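Local coordinates for mannosylglycerate hydrolase MGH1-like glycoside hydrolase domain-containing protein (Thermus thermophilus HB8, PDB 4WVA) that hydrolyses mannosylglycerate, and also glucosylglycerate, releasing the sugar and glycerate as a glycoside hydrolase of family 63, at residues Tyr113-Glu116 against Asp120-Arg123; Gly272-Trp277 against Gln313-Leu318; Gly282-Trp287 against Phe303-Ala308. One frame throughout, in Å; residues are numbered along the deposited sequence. Where two conformers were deposited one is given.

Contact 1 (Tyr113-Glu116 against Asp120-Arg123); sequences YLYE and DRDR
Tyr115 and Arg121 meet through two torsional choices: Tyr115 CG stands anti to the backbone N (chi1 175°), which lays the ring beside Arg121, while the Arg121 chain folds at chi2 (-47°) and again at chi3, which places its guanidinium at the last turn of helix 107-117. There both terminal nitrogens converge end-on on one oxygen. Arg121 NH2 lies 2.8 Å from Tyr115 O, and Arg121 NH1 is 2.9 Å from the same Tyr115 O. The oxygen sits in the guanidinium plane, whereas the two donors stand on opposite faces of the carbonyl plane. Both hydrogen bonds are bent, as expected when a fork closes on a single atom.

The ring makes a looser second contact. Arg121 NH1 lies over one face near the rim, 4.0 Å from Tyr115 CZ, with ring and guanidinium planes 59° apart. Because Arg121 CZ is 5.2 Å from the Tyr115 ring centroid, any cation-pi attraction is weak at most. A water closes the circuit, accepting from Arg121 NH1 and donating to Tyr115 OH.

Across the short connection, Asp120 occupies the N-cap of helix 121-146, its OD1 receiving Arg123 N at 3.0 Å. Arg121 NH2 also bonds Asp118 O. The second subunit supplies Glu293, salt-bridged to Arg121 NE, and Gly292, whose O bonds Tyr115 OH.

Chemically, a cation is set against a carbonyl at the C-terminal end of one helix, where the helix dipole would probably favour positive charge. Its charge is probably balanced in part by Glu293 of the second subunit, so the helix-helix turn and the subunit interface share one arginine.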
loop_
_atom_site.group_PDB
_atom_site.type_symbol
_atom_site.label_atom_id
_atom_site.label_comp_id
_atom_site.label_asym_id
_atom_site.label_seq_id
_atom_site.Cartn_x
_atom_site.Cartn_y
_atom_site.Cartn_z
ATOM N N TYR A 113 10.750 -18.218 9.337
ATOM C CA TYR A 113 11.983 -18.651 8.695
ATOM C C TYR A 113 12.351 -20.086 9.084
ATOM O O TYR A 113 12.648 -20.924 8.212
ATOM C CB TYR A 113 13.161 -17.731 9.032
ATOM C CG TYR A 113 14.390 -18.157 8.298
ATOM C CD1 TYR A 113 14.589 -17.765 6.983
ATOM C CD2 TYR A 113 15.313 -19.018 8.886
ATOM C CE1 TYR A 113 15.692 -18.185 6.290
ATOM C CE2 TYR A 113 16.411 -19.455 8.185
ATOM C CZ TYR A 113 16.596 -19.022 6.897
ATOM O OH TYR A 113 17.703 -19.448 6.201
ATOM N N LEU A 114 12.333 -20.387 10.378
ATOM C CA LEU A 114 12.597 -21.772 10.819
ATOM C C LEU A 114 11.616 -22.747 10.175
ATOM O O LEU A 114 12.008 -23.835 9.722
ATOM C CB LEU A 114 12.552 -21.909 12.333
ATOM C CG LEU A 114 13.542 -21.051 13.126
ATOM C CD1 LEU A 114 13.357 -21.325 14.603
ATOM C CD2 LEU A 114 14.994 -21.263 12.692
ATOM N N TYR A 115 10.346 -22.353 10.128
ATOM C CA TYR A 115 9.318 -23.218 9.568
ATOM C C TYR A 115 9.553 -23.517 8.088
ATOM O O TYR A 115 9.470 -24.666 7.648
ATOM C CB TYR A 115 7.903 -22.649 9.785
ATOM C CG TYR A 115 6.872 -23.499 9.097
ATOM C CD1 TYR A 115 6.638 -24.806 9.523
ATOM C CD2 TYR A 115 6.178 -23.044 7.986
ATOM C CE1 TYR A 115 5.709 -25.603 8.900
ATOM C CE2 TYR A 115 5.250 -23.846 7.341
ATOM C CZ TYR A 115 5.016 -25.135 7.804
ATOM O OH TYR A 115 4.100 -25.968 7.191
ATOM N N GLU A 116 9.877 -22.483 7.320
ATOM C CA GLU A 116 9.982 -22.636 5.865
ATOM C C GLU A 116 11.279 -23.325 5.455
ATOM O O GLU A 116 11.320 -24.004 4.414
ATOM C CB GLU A 116 9.875 -21.277 5.167
ATOM C CG GLU A 116 8.477 -20.667 5.244
ATOM C CD GLU A 116 8.356 -19.351 4.503
ATOM O OE1 GLU A 116 9.394 -18.837 4.051
ATOM O OE2 GLU A 116 7.246 -18.819 4.389
ATOM N N ASP A 120 13.957 -30.740 7.902
ATOM C CA ASP A 120 13.082 -31.788 8.437
ATOM C C ASP A 120 11.665 -31.243 8.471
ATOM O O ASP A 120 11.305 -30.469 9.343
ATOM C CB ASP A 120 13.575 -32.207 9.823
ATOM C CG ASP A 120 12.774 -33.340 10.432
ATOM O OD1 ASP A 120 11.622 -33.595 10.017
ATOM O OD2 ASP A 120 13.321 -33.977 11.361
ATOM N N ARG A 121 10.869 -31.628 7.486
ATOM C CA ARG A 121 9.546 -31.041 7.330
ATOM C C ARG A 121 8.576 -31.503 8.406
ATOM O O ARG A 121 7.689 -30.753 8.822
ATOM C CB ARG A 121 8.982 -31.339 5.949
ATOM C CG ARG A 121 9.884 -30.893 4.802
ATOM C CD ARG A 121 10.400 -29.471 4.980
ATOM N NE ARG A 121 9.275 -28.558 5.194
ATOM C CZ ARG A 121 9.313 -27.396 5.849
ATOM N NH1 ARG A 121 8.203 -26.672 5.952
ATOM N NH2 ARG A 121 10.423 -26.942 6.384
ATOM N N ASP A 122 8.724 -32.743 8.856
ATOM C CA ASP A 122 7.853 -33.222 9.920
ATOM C C ASP A 122 8.121 -32.433 11.201
ATOM O O ASP A 122 7.189 -32.073 11.922
ATOM C CB ASP A 122 8.043 -34.723 10.142
ATOM C CG ASP A 122 7.585 -35.540 8.962
ATOM O OD1 ASP A 122 8.293 -36.499 8.602
ATOM O OD2 ASP A 122 6.536 -35.214 8.374
ATOM N N ARG A 123 9.388 -32.163 11.489
ATOM C CA ARG A 123 9.735 -31.383 12.676
ATOM C C ARG A 123 9.223 -29.961 12.521
ATOM O O ARG A 123 8.651 -29.398 13.451
ATOM C CB ARG A 123 11.240 -31.331 12.910
ATOM C CG ARG A 123 11.629 -30.337 14.002
ATOM C CD ARG A 123 13.091 -30.409 14.348
ATOM N NE ARG A 123 13.925 -30.126 13.192
ATOM C CZ ARG A 123 15.115 -30.657 12.953
ATOM N NH1 ARG A 123 15.656 -31.553 13.795
ATOM N NH2 ARG A 123 15.763 -30.324 11.851
HETATM O O HOH W 1 5.731 -28.367 6.058
#

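Contact 2 (Gly272-Trp277 against Gln313-Leu318); sequences GLEALW and QGRASL
Trp277, just beyond helix 260-275, comes closest in backbone to Arg315 in the first turn of helix 313-327, yet their CA atoms are 8.9 Å apart, so side chains must bridge the gap. The Trp277 and Arg315 side chains slide past each other in opposite directions. With Arg315 CG opposite the backbone N (chi1 -170°), the chain spreads along the indole, Arg315 CG lying 3.6 Å from the centroid of the six-membered ring of Trp277 in CH-pi contact. The guanidinium continues over the five-membered ring, lying flat on it with planes 10° apart and Arg315 CZ 3.5 Å from the centroid of that five-membered ring of Trp277, a stacked cation-pi pair. Trp277 CD1 sits beneath the centre of the guanidinium, 3.2 Å from Arg315 NH2.

In this (alpha/alpha)6-barrel hydrolase, the contact joins two helices separated along the chain by the strands of a small antiparallel sheet and by the short helix 305-308. Trp277 belongs to that sheet and meets Tyr284 edge-to-face. An alanine here removes the indole, and the guanidinium of Arg315 is likely to be left free to turn, with a gap beside Leu318.

Glu274 supplies the countercharge: Glu274 OE1 lies 3.0 Å from Arg315 NH1 in a salt bridge. The hydrogen bond is strongly bent (132°) and arrives from above the carboxylate plane, so charge probably contributes more than alignment. Glu274 OE2 hydrogen-bonds with the hydroxyls of Tyr284 and Thr310. At the far end of the indole, Leu318 CD1 touches Trp277 CZ2 at 4.0 Å, and Leu318 packs further on Arg367 of the third subunit.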
loop_
_atom_site.group_PDB
_atom_site.type_symbol
_atom_site.label_atom_id
_atom_site.label_comp_id
_atom_site.label_asym_id
_atom_site.label_seq_id
_atom_site.Cartn_x
_atom_site.Cartn_y
_atom_site.Cartn_z
ATOM N N GLY A 272 -0.914 3.013 10.856
ATOM C CA GLY A 272 -0.224 3.590 12.016
ATOM C C GLY A 272 1.254 3.822 11.773
ATOM O O GLY A 272 1.792 4.885 12.055
ATOM N N LEU A 273 1.936 2.812 11.248
ATOM C CA LEU A 273 3.387 2.947 11.109
ATOM C C LEU A 273 3.745 4.046 10.140
ATOM O O LEU A 273 4.659 4.833 10.388
ATOM C CB LEU A 273 4.034 1.605 10.696
ATOM C CG LEU A 273 5.557 1.525 10.889
ATOM C CD1 LEU A 273 5.939 1.594 12.352
ATOM C CD2 LEU A 273 6.119 0.263 10.247
ATOM N N GLU A 274 3.009 4.155 9.038
ATOM C CA GLU A 274 3.263 5.231 8.099
ATOM C C GLU A 274 2.952 6.625 8.632
ATOM O O GLU A 274 3.561 7.605 8.196
ATOM C CB GLU A 274 2.595 4.958 6.752
ATOM C CG GLU A 274 3.280 3.836 6.005
ATOM C CD GLU A 274 4.731 4.176 5.667
ATOM O OE1 GLU A 274 4.967 5.077 4.845
ATOM O OE2 GLU A 274 5.611 3.541 6.244
ATOM N N ALA A 275 2.079 6.717 9.633
ATOM C CA ALA A 275 1.785 7.981 10.285
ATOM C C ALA A 275 3.006 8.556 11.004
ATOM O O ALA A 275 3.099 9.757 11.186
ATOM C CB ALA A 275 0.635 7.833 11.270
ATOM N N LEU A 276 3.931 7.706 11.424
ATOM C CA LEU A 276 5.105 8.162 12.175
ATOM C C LEU A 276 6.103 8.910 11.316
ATOM O O LEU A 276 7.045 9.529 11.832
ATOM C CB LEU A 276 5.801 6.978 12.852
ATOM C CG LEU A 276 4.932 6.133 13.803
ATOM C CD1 LEU A 276 5.764 5.017 14.403
ATOM C CD2 LEU A 276 4.319 6.997 14.887
ATOM N N TRP A 277 5.941 8.839 9.999
ATOM C CA TRP A 277 6.819 9.581 9.105
ATOM C C TRP A 277 6.626 11.087 9.261
ATOM O O TRP A 277 5.496 11.563 9.164
ATOM C CB TRP A 277 6.528 9.214 7.657
ATOM C CG TRP A 277 7.395 9.954 6.665
ATOM C CD1 TRP A 277 7.032 11.001 5.866
ATOM C CD2 TRP A 277 8.752 9.667 6.351
ATOM N NE1 TRP A 277 8.086 11.386 5.081
ATOM C CE2 TRP A 277 9.157 10.583 5.360
ATOM C CE3 TRP A 277 9.670 8.715 6.804
ATOM C CZ2 TRP A 277 10.450 10.580 4.824
ATOM C CZ3 TRP A 277 10.945 8.710 6.275
ATOM C CH2 TRP A 277 11.322 9.625 5.293
ATOM N N GLN A 313 8.653 3.424 -2.177
ATOM C CA GLN A 313 10.042 3.511 -2.603
ATOM C C GLN A 313 10.655 4.889 -2.438
ATOM O O GLN A 313 11.838 5.002 -2.145
ATOM C CB GLN A 313 10.111 3.145 -4.080
ATOM C CG GLN A 313 11.506 2.998 -4.643
ATOM C CD GLN A 313 12.228 1.812 -4.089
ATOM O OE1 GLN A 313 13.437 1.683 -4.283
ATOM N NE2 GLN A 313 11.497 0.889 -3.455
ATOM N N GLY A 314 9.868 5.923 -2.702
ATOM C CA GLY A 314 10.330 7.306 -2.529
ATOM C C GLY A 314 10.771 7.558 -1.108
ATOM O O GLY A 314 11.851 8.103 -0.854
ATOM N N ARG A 315 9.952 7.126 -0.166
ATOM C CA ARG A 315 10.241 7.243 1.221
ATOM C C ARG A 315 11.492 6.407 1.595
ATOM O O ARG A 315 12.359 6.856 2.337
ATOM C CB ARG A 315 9.024 6.799 2.008
ATOM C CG ARG A 315 9.079 7.089 3.465
ATOM C CD ARG A 315 7.659 7.173 4.014
ATOM N NE ARG A 315 6.988 8.361 3.540
ATOM C CZ ARG A 315 5.765 8.735 3.873
ATOM N NH1 ARG A 315 5.045 8.029 4.734
ATOM N NH2 ARG A 315 5.288 9.892 3.380
ATOM N N ALA A 316 11.594 5.199 1.046
ATOM C CA ALA A 316 12.777 4.370 1.241
ATOM C C ALA A 316 14.031 5.067 0.691
ATOM O O ALA A 316 15.107 4.995 1.289
ATOM C CB ALA A 316 12.595 2.998 0.589
ATOM N N SER A 317 13.875 5.762 -0.431
ATOM C CA SER A 317 15.000 6.483 -1.019
ATOM C C SER A 317 15.446 7.644 -0.124
ATOM O O SER A 317 16.649 7.917 -0.032
ATOM C CB SER A 317 14.689 6.938 -2.461
ATOM O OG SER A 317 14.110 8.228 -2.518
ATOM N N LEU A 318 14.508 8.308 0.547
ATOM C CA LEU A 318 14.868 9.378 1.499
ATOM C C LEU A 318 15.626 8.806 2.716
ATOM O O LEU A 318 16.600 9.405 3.215
ATOM C CB LEU A 318 13.636 10.204 1.910
ATOM C CG LEU A 318 12.999 10.965 0.738
ATOM C CD1 LEU A 318 11.661 11.538 1.144
ATOM C CD2 LEU A 318 13.903 12.079 0.257
#

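Contact 3 (Gly282-Trp287 against Phe303-Ala308); sequences GFYFSW and FLPLFA
Tyr284 OH, at the end of the ring that carries Pro305 on one face, hydrogen-bonds with Glu274 OE2, a carboxylate oxygen gripped also by Thr310 OG1. The Tyr284 ring has one face against Pro305. Pro305 CG stands 3.6 Å from the Tyr284 centroid and only 7° off the ring normal, squarely over the centre in a CH-pi contact. Pro305 CB continues along the ring and reaches Tyr284 CZ at 3.7 Å.

Beside this pair, Phe283 drives an edge into a face of Phe303. The T-shaped geometry is well defined, with centroids of the Phe283 and Phe303 rings 5.2 Å apart and planes at 85°. Phe283 CZ approaches Phe303 CE2 to 3.6 Å, so the contact falls near the rim of the receiving ring. Phe303 CG stands anti to its carbonyl carbon (chi1 -70°), so that the ring reaches Phe283 although the CB bond itself points away.

Strand 283-288 begins at a G1 beta bulge, where Gly282 and Phe283 both face Asp278. Phe303 also meets Trp326 edge-to-face and packs on Val362 and Phe366, so it lies between Phe283 and helix 356-368, probably one of the barrel helices.

No hydrogen bond crosses between the two segments, so shape and dispersion between buried apolar faces probably hold the strand to the short helix. The Phe303 side chain lies about 11 Å from that of Trp350, a probable substrate-binding residue.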
loop_
_atom_site.group_PDB
_atom_site.type_symbol
_atom_site.label_atom_id
_atom_site.label_comp_id
_atom_site.label_asym_id
_atom_site.label_seq_id
_atom_site.Cartn_x
_atom_site.Cartn_y
_atom_site.Cartn_z
ATOM N N GLY A 282 12.106 14.275 7.138
ATOM C CA GLY A 282 12.420 13.182 6.253
ATOM C C GLY A 282 12.874 11.946 7.018
ATOM O O GLY A 282 13.880 11.325 6.692
ATOM N N PHE A 283 12.106 11.581 8.032
ATOM C CA PHE A 283 12.472 10.459 8.887
ATOM C C PHE A 283 11.269 9.988 9.692
ATOM O O PHE A 283 10.292 10.703 9.805
ATOM C CB PHE A 283 13.577 10.913 9.846
ATOM C CG PHE A 283 14.496 9.814 10.251
ATOM C CD1 PHE A 283 15.417 9.308 9.344
ATOM C CD2 PHE A 283 14.452 9.276 11.528
ATOM C CE1 PHE A 283 16.274 8.277 9.695
ATOM C CE2 PHE A 283 15.318 8.253 11.883
ATOM C CZ PHE A 283 16.238 7.760 10.975
ATOM N N TYR A 284 11.341 8.760 10.209
ATOM C CA TYR A 284 10.304 8.237 11.089
ATOM C C TYR A 284 10.656 8.536 12.546
ATOM O O TYR A 284 11.779 8.250 12.985
ATOM C CB TYR A 284 10.161 6.728 10.958
ATOM C CG TYR A 284 9.572 6.217 9.650
ATOM C CD1 TYR A 284 8.210 6.074 9.494
ATOM C CD2 TYR A 284 10.394 5.827 8.596
ATOM C CE1 TYR A 284 7.662 5.555 8.326
ATOM C CE2 TYR A 284 9.866 5.327 7.419
ATOM C CZ TYR A 284 8.499 5.194 7.283
ATOM O OH TYR A 284 7.985 4.686 6.104
ATOM N N PHE A 285 9.690 9.065 13.284
ATOM C CA PHE A 285 9.869 9.372 14.704
ATOM C C PHE A 285 8.981 8.502 15.570
ATOM O O PHE A 285 7.849 8.195 15.207
ATOM C CB PHE A 285 9.492 10.830 14.999
ATOM C CG PHE A 285 10.451 11.855 14.436
ATOM C CD1 PHE A 285 11.812 11.626 14.396
ATOM C CD2 PHE A 285 9.969 13.084 13.982
ATOM C CE1 PHE A 285 12.684 12.590 13.889
ATOM C CE2 PHE A 285 10.835 14.045 13.473
ATOM C CZ PHE A 285 12.189 13.787 13.420
ATOM N N SER A 286 9.485 8.159 16.756
ATOM C CA SER A 286 8.625 7.671 17.815
ATOM C C SER A 286 7.782 8.845 18.344
ATOM O O SER A 286 8.142 10.020 18.148
ATOM C CB SER A 286 9.475 7.070 18.934
ATOM O OG SER A 286 10.213 5.938 18.483
ATOM N N TRP A 287 6.658 8.512 18.985
ATOM C CA TRP A 287 5.739 9.487 19.537
ATOM C C TRP A 287 5.597 9.374 21.048
ATOM O O TRP A 287 5.505 8.281 21.603
ATOM C CB TRP A 287 4.369 9.356 18.898
ATOM C CG TRP A 287 4.266 9.764 17.472
ATOM C CD1 TRP A 287 5.219 10.341 16.685
ATOM C CD2 TRP A 287 3.094 9.666 16.667
ATOM N NE1 TRP A 287 4.707 10.595 15.437
ATOM C CE2 TRP A 287 3.406 10.188 15.406
ATOM C CE3 TRP A 287 1.809 9.158 16.889
ATOM C CZ2 TRP A 287 2.475 10.235 14.368
ATOM C CZ3 TRP A 287 0.892 9.204 15.856
ATOM C CH2 TRP A 287 1.235 9.732 14.613
ATOM N N PHE A 303 14.830 3.664 10.856
ATOM C CA PHE A 303 15.028 2.926 9.608
ATOM C C PHE A 303 14.218 1.622 9.586
ATOM O O PHE A 303 14.008 1.046 8.515
ATOM C CB PHE A 303 16.500 2.588 9.377
ATOM C CG PHE A 303 17.358 3.769 9.046
ATOM C CD1 PHE A 303 17.510 4.178 7.719
ATOM C CD2 PHE A 303 18.018 4.455 10.042
ATOM C CE1 PHE A 303 18.305 5.263 7.403
ATOM C CE2 PHE A 303 18.821 5.552 9.730
ATOM C CZ PHE A 303 18.945 5.959 8.421
ATOM N N LEU A 304 13.712 1.182 10.736
ATOM C CA LEU A 304 13.136 -0.154 10.810
ATOM C C LEU A 304 11.817 -0.316 10.035
ATOM O O LEU A 304 11.481 -1.433 9.690
ATOM C CB LEU A 304 13.032 -0.641 12.251
ATOM C CG LEU A 304 14.387 -0.934 12.912
ATOM C CD1 LEU A 304 14.162 -1.185 14.387
ATOM C CD2 LEU A 304 15.069 -2.129 12.261
ATOM N N PRO A 305 11.109 0.778 9.687
ATOM C CA PRO A 305 9.958 0.505 8.797
ATOM C C PRO A 305 10.330 -0.147 7.462
ATOM O O PRO A 305 9.494 -0.785 6.837
ATOM C CB PRO A 305 9.290 1.874 8.661
ATOM C CG PRO A 305 9.581 2.513 9.973
ATOM C CD PRO A 305 11.019 2.131 10.251
ATOM N N LEU A 306 11.574 -0.014 7.027
ATOM C CA LEU A 306 12.015 -0.764 5.849
ATOM C C LEU A 306 11.861 -2.280 6.042
ATOM O O LEU A 306 11.467 -3.003 5.123
ATOM C CB LEU A 306 13.463 -0.426 5.526
ATOM C CG LEU A 306 13.763 1.025 5.170
ATOM C CD1 LEU A 306 15.260 1.290 5.283
ATOM C CD2 LEU A 306 13.233 1.385 3.789
ATOM N N PHE A 307 12.197 -2.750 7.243
ATOM C CA PHE A 307 12.089 -4.160 7.603
ATOM C C PHE A 307 10.620 -4.585 7.681
ATOM O O PHE A 307 10.289 -5.746 7.440
ATOM C CB PHE A 307 12.800 -4.351 8.951
ATOM C CG PHE A 307 12.931 -5.783 9.417
ATOM C CD1 PHE A 307 13.767 -6.670 8.756
ATOM C CD2 PHE A 307 12.251 -6.230 10.541
ATOM C CE1 PHE A 307 13.932 -7.963 9.202
ATOM C CE2 PHE A 307 12.421 -7.525 10.998
ATOM C CZ PHE A 307 13.246 -8.393 10.321
ATOM N N ALA A 308 9.754 -3.651 8.057
ATOM C CA ALA A 308 8.310 -3.897 8.050
ATOM C C ALA A 308 7.728 -3.989 6.625
ATOM O O ALA A 308 6.755 -4.698 6.386
ATOM C CB ALA A 308 7.584 -2.818 8.848
#

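In the fold
Along the chain contact 1 comes first, and contact 3 is nested inside the loop closed by contact 2. Contacts 2 and 3 have centres about 7 Å apart and touch: the carbonyl of Leu276 bonds the amide of Phe285, and helix 305-308 leads on to helix 313-327. Contact 1 is remote, its centre about 33 Å from that of contact 2 and 31 Å from that of contact 3. The assembly relates them differently. Contact 1 receives residues 291 to 294 of the second subunit, while Ala275 in contact 2 bonds Arg112 of the third. Contact 3 lies nearer the chain's centre, about 14 Å from it, touching the third subunit through Trp287.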